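Glucanase (Clostridium thermocellum, PDB 5GXX) probably hydrolyses internal beta-1,4-glucosidic bonds of cellulose, as a family 9 endoglucanase of the cellulosome. Local coordinates at residues Leu466-Ile478 with Tyr534-Tyr548. The protein carries 1 engineered substitution. Residues are numbered along the deposited sequence; the frame is centred on the assembly and turned at random.
Sequences LLNNRSSWPARLI and YIDGTNICPIGQEQY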
loop_
_atom_site.group_PDB
_atom_site.type_symbol
_atom_site.label_atom_id
_atom_site.label_comp_id
_atom_site.label_asym_id
_atom_site.label_seq_id
_atom_site.Cartn_x
_atom_site.Cartn_y
_atom_site.Cartn_z
ATOM N N LEU A 466 11.603 -8.436 13.403
ATOM C CA LEU A 466 12.113 -7.255 12.720
ATOM C C LEU A 466 13.567 -7.066 13.122
ATOM O O LEU A 466 13.851 -6.768 14.279
ATOM C CB LEU A 466 11.314 -6.020 13.145
ATOM C CG LEU A 466 10.132 -5.672 12.236
ATOM C CD1 LEU A 466 9.033 -6.736 12.270
ATOM C CD2 LEU A 466 9.595 -4.302 12.676
ATOM N N LEU A 467 14.476 -7.268 12.173
ATOM C CA LEU A 467 15.901 -7.016 12.438
ATOM C C LEU A 467 16.170 -5.534 12.178
ATOM O O LEU A 467 16.010 -5.043 11.054
ATOM C CB LEU A 467 16.793 -7.897 11.565
ATOM C CG LEU A 467 18.300 -7.647 11.756
ATOM C CD1 LEU A 467 18.764 -7.877 13.193
ATOM C CD2 LEU A 467 19.121 -8.488 10.785
ATOM N N ASN A 468 16.559 -4.835 13.239
ATOM C CA ASN A 468 16.696 -3.378 13.266
ATOM C C ASN A 468 18.137 -2.895 13.070
ATOM O O ASN A 468 19.063 -3.427 13.673
ATOM C CB ASN A 468 16.216 -2.822 14.615
ATOM C CG ASN A 468 14.708 -2.721 14.725
ATOM O OD1 ASN A 468 14.155 -1.623 14.774
ATOM N ND2 ASN A 468 14.032 -3.863 14.825
ATOM N N ASN A 469 18.295 -1.850 12.264
ATOM C CA ASN A 469 19.493 -1.004 12.285
ATOM C C ASN A 469 19.118 0.423 12.656
ATOM O O ASN A 469 18.708 1.216 11.799
ATOM C CB ASN A 469 20.197 -1.014 10.922
ATOM C CG ASN A 469 21.458 -0.147 10.892
ATOM O OD1 ASN A 469 21.761 0.564 11.852
ATOM N ND2 ASN A 469 22.172 -0.172 9.772
ATOM N N ARG A 470 19.278 0.723 13.941
ATOM C CA ARG A 470 19.102 2.077 14.469
ATOM C C ARG A 470 20.450 2.592 14.959
ATOM O O ARG A 470 20.553 3.282 15.985
ATOM C CB ARG A 470 18.042 2.126 15.563
ATOM C CG ARG A 470 16.725 1.436 15.200
ATOM C CD ARG A 470 15.691 1.704 16.275
ATOM N NE ARG A 470 14.547 0.812 16.092
ATOM C CZ ARG A 470 13.475 0.759 16.879
ATOM N NH1 ARG A 470 13.334 1.591 17.906
ATOM N NH2 ARG A 470 12.517 -0.119 16.603
ATOM N N SER A 471 21.498 2.246 14.222
ATOM C CA SER A 471 22.854 2.679 14.599
ATOM C C SER A 471 23.025 4.194 14.647
ATOM O O SER A 471 22.330 4.923 13.947
ATOM C CB SER A 471 23.910 2.050 13.684
ATOM O OG SER A 471 23.716 2.419 12.323
ATOM N N SER A 472 23.953 4.648 15.480
ATOM C CA SER A 472 24.156 6.084 15.693
ATOM C C SER A 472 25.541 6.428 16.249
ATOM O O SER A 472 25.884 7.613 16.268
ATOM C CB SER A 472 23.055 6.671 16.584
ATOM O OG SER A 472 22.757 8.005 16.208
ATOM N N TRP A 473 26.336 5.439 16.677
ATOM C CA TRP A 473 27.658 5.723 17.261
ATOM C C TRP A 473 28.803 5.042 16.513
ATOM O O TRP A 473 29.470 4.166 17.070
ATOM C CB TRP A 473 27.706 5.309 18.740
ATOM C CG TRP A 473 26.918 6.189 19.627
ATOM C CD1 TRP A 473 27.365 7.293 20.289
ATOM C CD2 TRP A 473 25.537 6.042 19.968
ATOM N NE1 TRP A 473 26.346 7.844 21.028
ATOM C CE2 TRP A 473 25.210 7.098 20.848
ATOM C CE3 TRP A 473 24.546 5.116 19.612
ATOM C CZ2 TRP A 473 23.930 7.260 21.370
ATOM C CZ3 TRP A 473 23.274 5.271 20.142
ATOM C CH2 TRP A 473 22.979 6.340 21.016
ATOM N N PRO A 474 29.038 5.411 15.243
ATOM C CA PRO A 474 28.252 6.302 14.397
ATOM C C PRO A 474 27.209 5.501 13.623
ATOM O O PRO A 474 27.301 4.268 13.531
ATOM C CB PRO A 474 29.294 6.830 13.411
ATOM C CG PRO A 474 30.253 5.654 13.229
ATOM C CD PRO A 474 30.240 4.916 14.547
ATOM N N ALA A 475 26.244 6.190 13.021
ATOM C CA ALA A 475 25.365 5.504 12.073
ATOM C C ALA A 475 26.217 4.719 11.078
ATOM O O ALA A 475 27.262 5.201 10.648
ATOM C CB ALA A 475 24.481 6.520 11.337
ATOM N N ARG A 476 25.820 3.490 10.732
ATOM C CA ARG A 476 26.687 2.655 9.907
ATOM C C ARG A 476 25.889 1.521 9.299
ATOM O O ARG A 476 24.739 1.298 9.668
ATOM C CB ARG A 476 27.874 2.103 10.719
ATOM C CG ARG A 476 27.484 1.214 11.882
ATOM C CD ARG A 476 28.674 0.928 12.823
ATOM N NE ARG A 476 28.300 0.065 13.942
ATOM C CZ ARG A 476 27.642 0.469 15.025
ATOM N NH1 ARG A 476 27.281 1.741 15.183
ATOM N NH2 ARG A 476 27.359 -0.405 15.978
ATOM N N LEU A 477 26.554 0.814 8.397
ATOM C CA LEU A 477 25.981 -0.270 7.610
ATOM C C LEU A 477 26.773 -1.537 7.899
ATOM O O LEU A 477 28.014 -1.530 7.887
ATOM C CB LEU A 477 26.102 0.083 6.126
ATOM C CG LEU A 477 25.431 1.415 5.770
ATOM C CD1 LEU A 477 25.814 1.844 4.368
ATOM C CD2 LEU A 477 23.910 1.420 5.940
ATOM N N ILE A 478 26.048 -2.619 8.192
ATOM C CA ILE A 478 26.642 -3.945 8.343
ATOM C C ILE A 478 26.065 -4.875 7.278
ATOM O O ILE A 478 24.846 -5.089 7.206
ATOM C CB ILE A 478 26.416 -4.552 9.753
ATOM C CG1 ILE A 478 27.078 -3.685 10.835
ATOM C CG2 ILE A 478 26.966 -5.969 9.807
ATOM C CD1 ILE A 478 26.736 -4.053 12.289
ATOM N N TYR A 534 20.646 -12.029 6.333
ATOM C CA TYR A 534 20.371 -11.081 5.257
ATOM C C TYR A 534 21.657 -10.928 4.485
ATOM O O TYR A 534 22.681 -10.514 5.042
ATOM C CB TYR A 534 19.875 -9.736 5.782
ATOM C CG TYR A 534 18.458 -9.884 6.269
ATOM C CD1 TYR A 534 17.391 -9.782 5.381
ATOM C CD2 TYR A 534 18.189 -10.189 7.600
ATOM C CE1 TYR A 534 16.083 -9.948 5.820
ATOM C CE2 TYR A 534 16.885 -10.360 8.054
ATOM C CZ TYR A 534 15.838 -10.247 7.153
ATOM O OH TYR A 534 14.543 -10.402 7.597
ATOM N N ILE A 535 21.602 -11.313 3.219
ATOM C CA ILE A 535 22.803 -11.450 2.406
ATOM C C ILE A 535 23.412 -10.078 2.141
ATOM O O ILE A 535 24.637 -9.912 2.204
ATOM C CB ILE A 535 22.494 -12.177 1.085
ATOM C CG1 ILE A 535 22.033 -13.627 1.317
ATOM C CG2 ILE A 535 23.677 -12.085 0.126
ATOM C CD1 ILE A 535 22.907 -14.485 2.211
ATOM N N ASP A 536 22.564 -9.089 1.879
ATOM C CA ASP A 536 23.048 -7.716 1.870
ATOM C C ASP A 536 22.401 -6.906 2.977
ATOM O O ASP A 536 21.482 -6.110 2.750
ATOM C CB ASP A 536 22.849 -7.048 0.508
ATOM C CG ASP A 536 23.471 -5.659 0.437
ATOM O OD1 ASP A 536 24.135 -5.224 1.410
ATOM O OD2 ASP A 536 23.242 -4.977 -0.584
ATOM N N GLY A 537 22.911 -7.109 4.184
ATOM C CA GLY A 537 22.355 -6.414 5.326
ATOM C C GLY A 537 22.485 -4.904 5.264
ATOM O O GLY A 537 21.874 -4.242 6.092
ATOM N N THR A 538 23.261 -4.335 4.338
ATOM C CA THR A 538 23.358 -2.873 4.303
ATOM C C THR A 538 22.025 -2.236 3.908
ATOM O O THR A 538 21.810 -1.038 4.118
ATOM C CB THR A 538 24.449 -2.341 3.357
ATOM O OG1 THR A 538 24.080 -2.622 1.999
ATOM C CG2 THR A 538 25.818 -2.955 3.677
ATOM N N ASN A 539 21.136 -3.055 3.346
ATOM C CA ASN A 539 19.804 -2.573 2.993
ATOM C C ASN A 539 18.912 -2.385 4.203
ATOM O O ASN A 539 17.823 -1.836 4.080
ATOM C CB ASN A 539 19.129 -3.554 2.036
ATOM C CG ASN A 539 19.715 -3.490 0.648
ATOM O OD1 ASN A 539 19.815 -4.497 -0.054
ATOM N ND2 ASN A 539 20.135 -2.300 0.252
ATOM N N ILE A 540 19.369 -2.875 5.351
ATOM C CA ILE A 540 18.727 -2.557 6.618
ATOM C C ILE A 540 19.519 -1.364 7.133
ATOM O O ILE A 540 20.663 -1.506 7.547
ATOM C CB ILE A 540 18.762 -3.741 7.618
ATOM C CG1 ILE A 540 18.225 -5.025 6.968
ATOM C CG2 ILE A 540 17.958 -3.380 8.882
ATOM C CD1 ILE A 540 18.414 -6.242 7.862
ATOM N N CYS A 541 18.917 -0.179 7.072
ATOM C CA CYS A 541 19.643 1.046 7.404
ATOM C C CYS A 541 18.692 2.131 7.892
ATOM O O CYS A 541 17.508 2.148 7.531
ATOM C CB CYS A 541 20.424 1.547 6.188
ATOM S SG CYS A 541 19.468 1.680 4.669
ATOM N N PRO A 542 19.200 3.031 8.751
ATOM C CA PRO A 542 18.305 3.983 9.390
ATOM C C PRO A 542 17.950 5.189 8.505
ATOM O O PRO A 542 18.239 6.332 8.864
ATOM C CB PRO A 542 19.117 4.394 10.629
ATOM C CG PRO A 542 20.556 4.248 10.197
ATOM C CD PRO A 542 20.477 2.923 9.491
ATOM N N ILE A 543 17.278 4.949 7.381
ATOM C CA ILE A 543 17.036 6.004 6.390
ATOM C C ILE A 543 15.574 6.349 6.141
ATOM O O ILE A 543 15.260 7.230 5.316
ATOM C CB ILE A 543 17.711 5.728 5.025
ATOM C CG1 ILE A 543 17.023 4.583 4.263
ATOM C CG2 ILE A 543 19.221 5.497 5.164
ATOM C CD1 ILE A 543 17.493 4.450 2.833
ATOM N N GLY A 544 14.697 5.634 6.844
ATOM C CA GLY A 544 13.256 5.838 6.715
ATOM C C GLY A 544 12.461 4.684 7.286
ATOM O O GLY A 544 13.009 3.696 7.799
ATOM N N GLN A 545 11.142 4.830 7.178
ATOM C CA GLN A 545 10.184 3.925 7.781
ATOM C C GLN A 545 10.302 2.485 7.285
ATOM O O GLN A 545 10.195 1.557 8.083
ATOM C CB GLN A 545 8.779 4.469 7.506
ATOM C CG GLN A 545 7.666 3.679 8.161
ATOM C CD GLN A 545 7.704 3.779 9.673
ATOM O OE1 GLN A 545 7.951 4.849 10.231
ATOM N NE2 GLN A 545 7.440 2.665 10.344
ATOM N N GLU A 546 10.573 2.293 5.998
ATOM C CA GLU A 546 10.632 0.948 5.430
ATOM C C GLU A 546 11.972 0.279 5.714
ATOM O O GLU A 546 12.043 -0.915 5.964
ATOM C CB GLU A 546 10.370 0.978 3.917
ATOM C CG GLU A 546 8.983 1.506 3.545
ATOM C CD GLU A 546 7.879 0.899 4.389
ATOM O OE1 GLU A 546 7.745 -0.347 4.377
ATOM O OE2 GLU A 546 7.155 1.667 5.065
ATOM N N GLN A 547 13.036 1.071 5.727
ATOM C CA GLN A 547 14.389 0.535 5.603
ATOM C C GLN A 547 15.061 0.214 6.932
ATOM O O GLN A 547 15.991 -0.597 6.951
ATOM C CB GLN A 547 15.249 1.495 4.769
ATOM C CG GLN A 547 14.673 1.807 3.377
ATOM C CD GLN A 547 13.844 3.092 3.243
ATOM O OE1 GLN A 547 13.204 3.619 4.179
ATOM N NE2 GLN A 547 13.820 3.582 2.006
ATOM N N TYR A 548 14.598 0.800 8.037
ATOM C CA TYR A 548 15.325 0.652 9.301
ATOM C C TYR A 548 15.223 -0.743 9.916
ATOM O O TYR A 548 16.015 -1.096 10.778
ATOM C CB TYR A 548 14.921 1.724 10.311
ATOM C CG TYR A 548 13.632 1.451 11.043
ATOM C CD1 TYR A 548 13.604 0.628 12.165
ATOM C CD2 TYR A 548 12.444 2.038 10.627
ATOM C CE1 TYR A 548 12.432 0.391 12.848
ATOM C CE2 TYR A 548 11.256 1.802 11.306
ATOM C CZ TYR A 548 11.259 0.985 12.420
ATOM O OH TYR A 548 10.093 0.748 13.109
HETATM O O HOH W 1 23.187 -2.751 8.072
#
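Leu-467 and Ile-540 run nearly perpendicular to each other in the apolar centre of this contact, at the end of the antiparallel beta-sandwich of the cellulose-binding module that faces the family 9 catalytic domain. With CG anti to the backbone N (chi1 178°), Leu-467 sends its CD2 branch to Ile-540 CD1, 3.8 Å away, and obliquely to the ring of Tyr-534; the same CD1 lies over one face of that ring, near its rim. Further along, Leu-477 CD2 presses against Cys-541 CB at 3.5 Å, a tight carbon pair, while Leu-477 CB packs on Thr-538 CG2. Pro-542, the centre of an inverse gamma turn, lays its CD against the amide carbon of Asn-469.

That amide joins the apolar part to the polar edge. Asn-469 ND2 donates to Ile-540 O (3.0 Å) and, almost straight, to Arg-476 O, both near the amide plane, while OD1 accepts from Ser-471 N to form an Asx turn. Together these bonds fix the rotation of the buried amide. A water accepts from Ile-478 N and probably donates to Gly-537 O. The strand 460-469 meets the other loop through Asn-469 N, bonded to Tyr-548 O at 2.8 Å.

At the outer edge, Tyr-548 lies alongside Asn-468 and Arg-470, its ring nearly perpendicular (84°) to the guanidinium, which also forms a salt bridge with Glu-450. Arg-470 NE and NH2 both donate to Asn-468 OD1, from the same face of the amide, and this oxygen sits at the ring edge of Tyr-548, 3.3 Å from CE1.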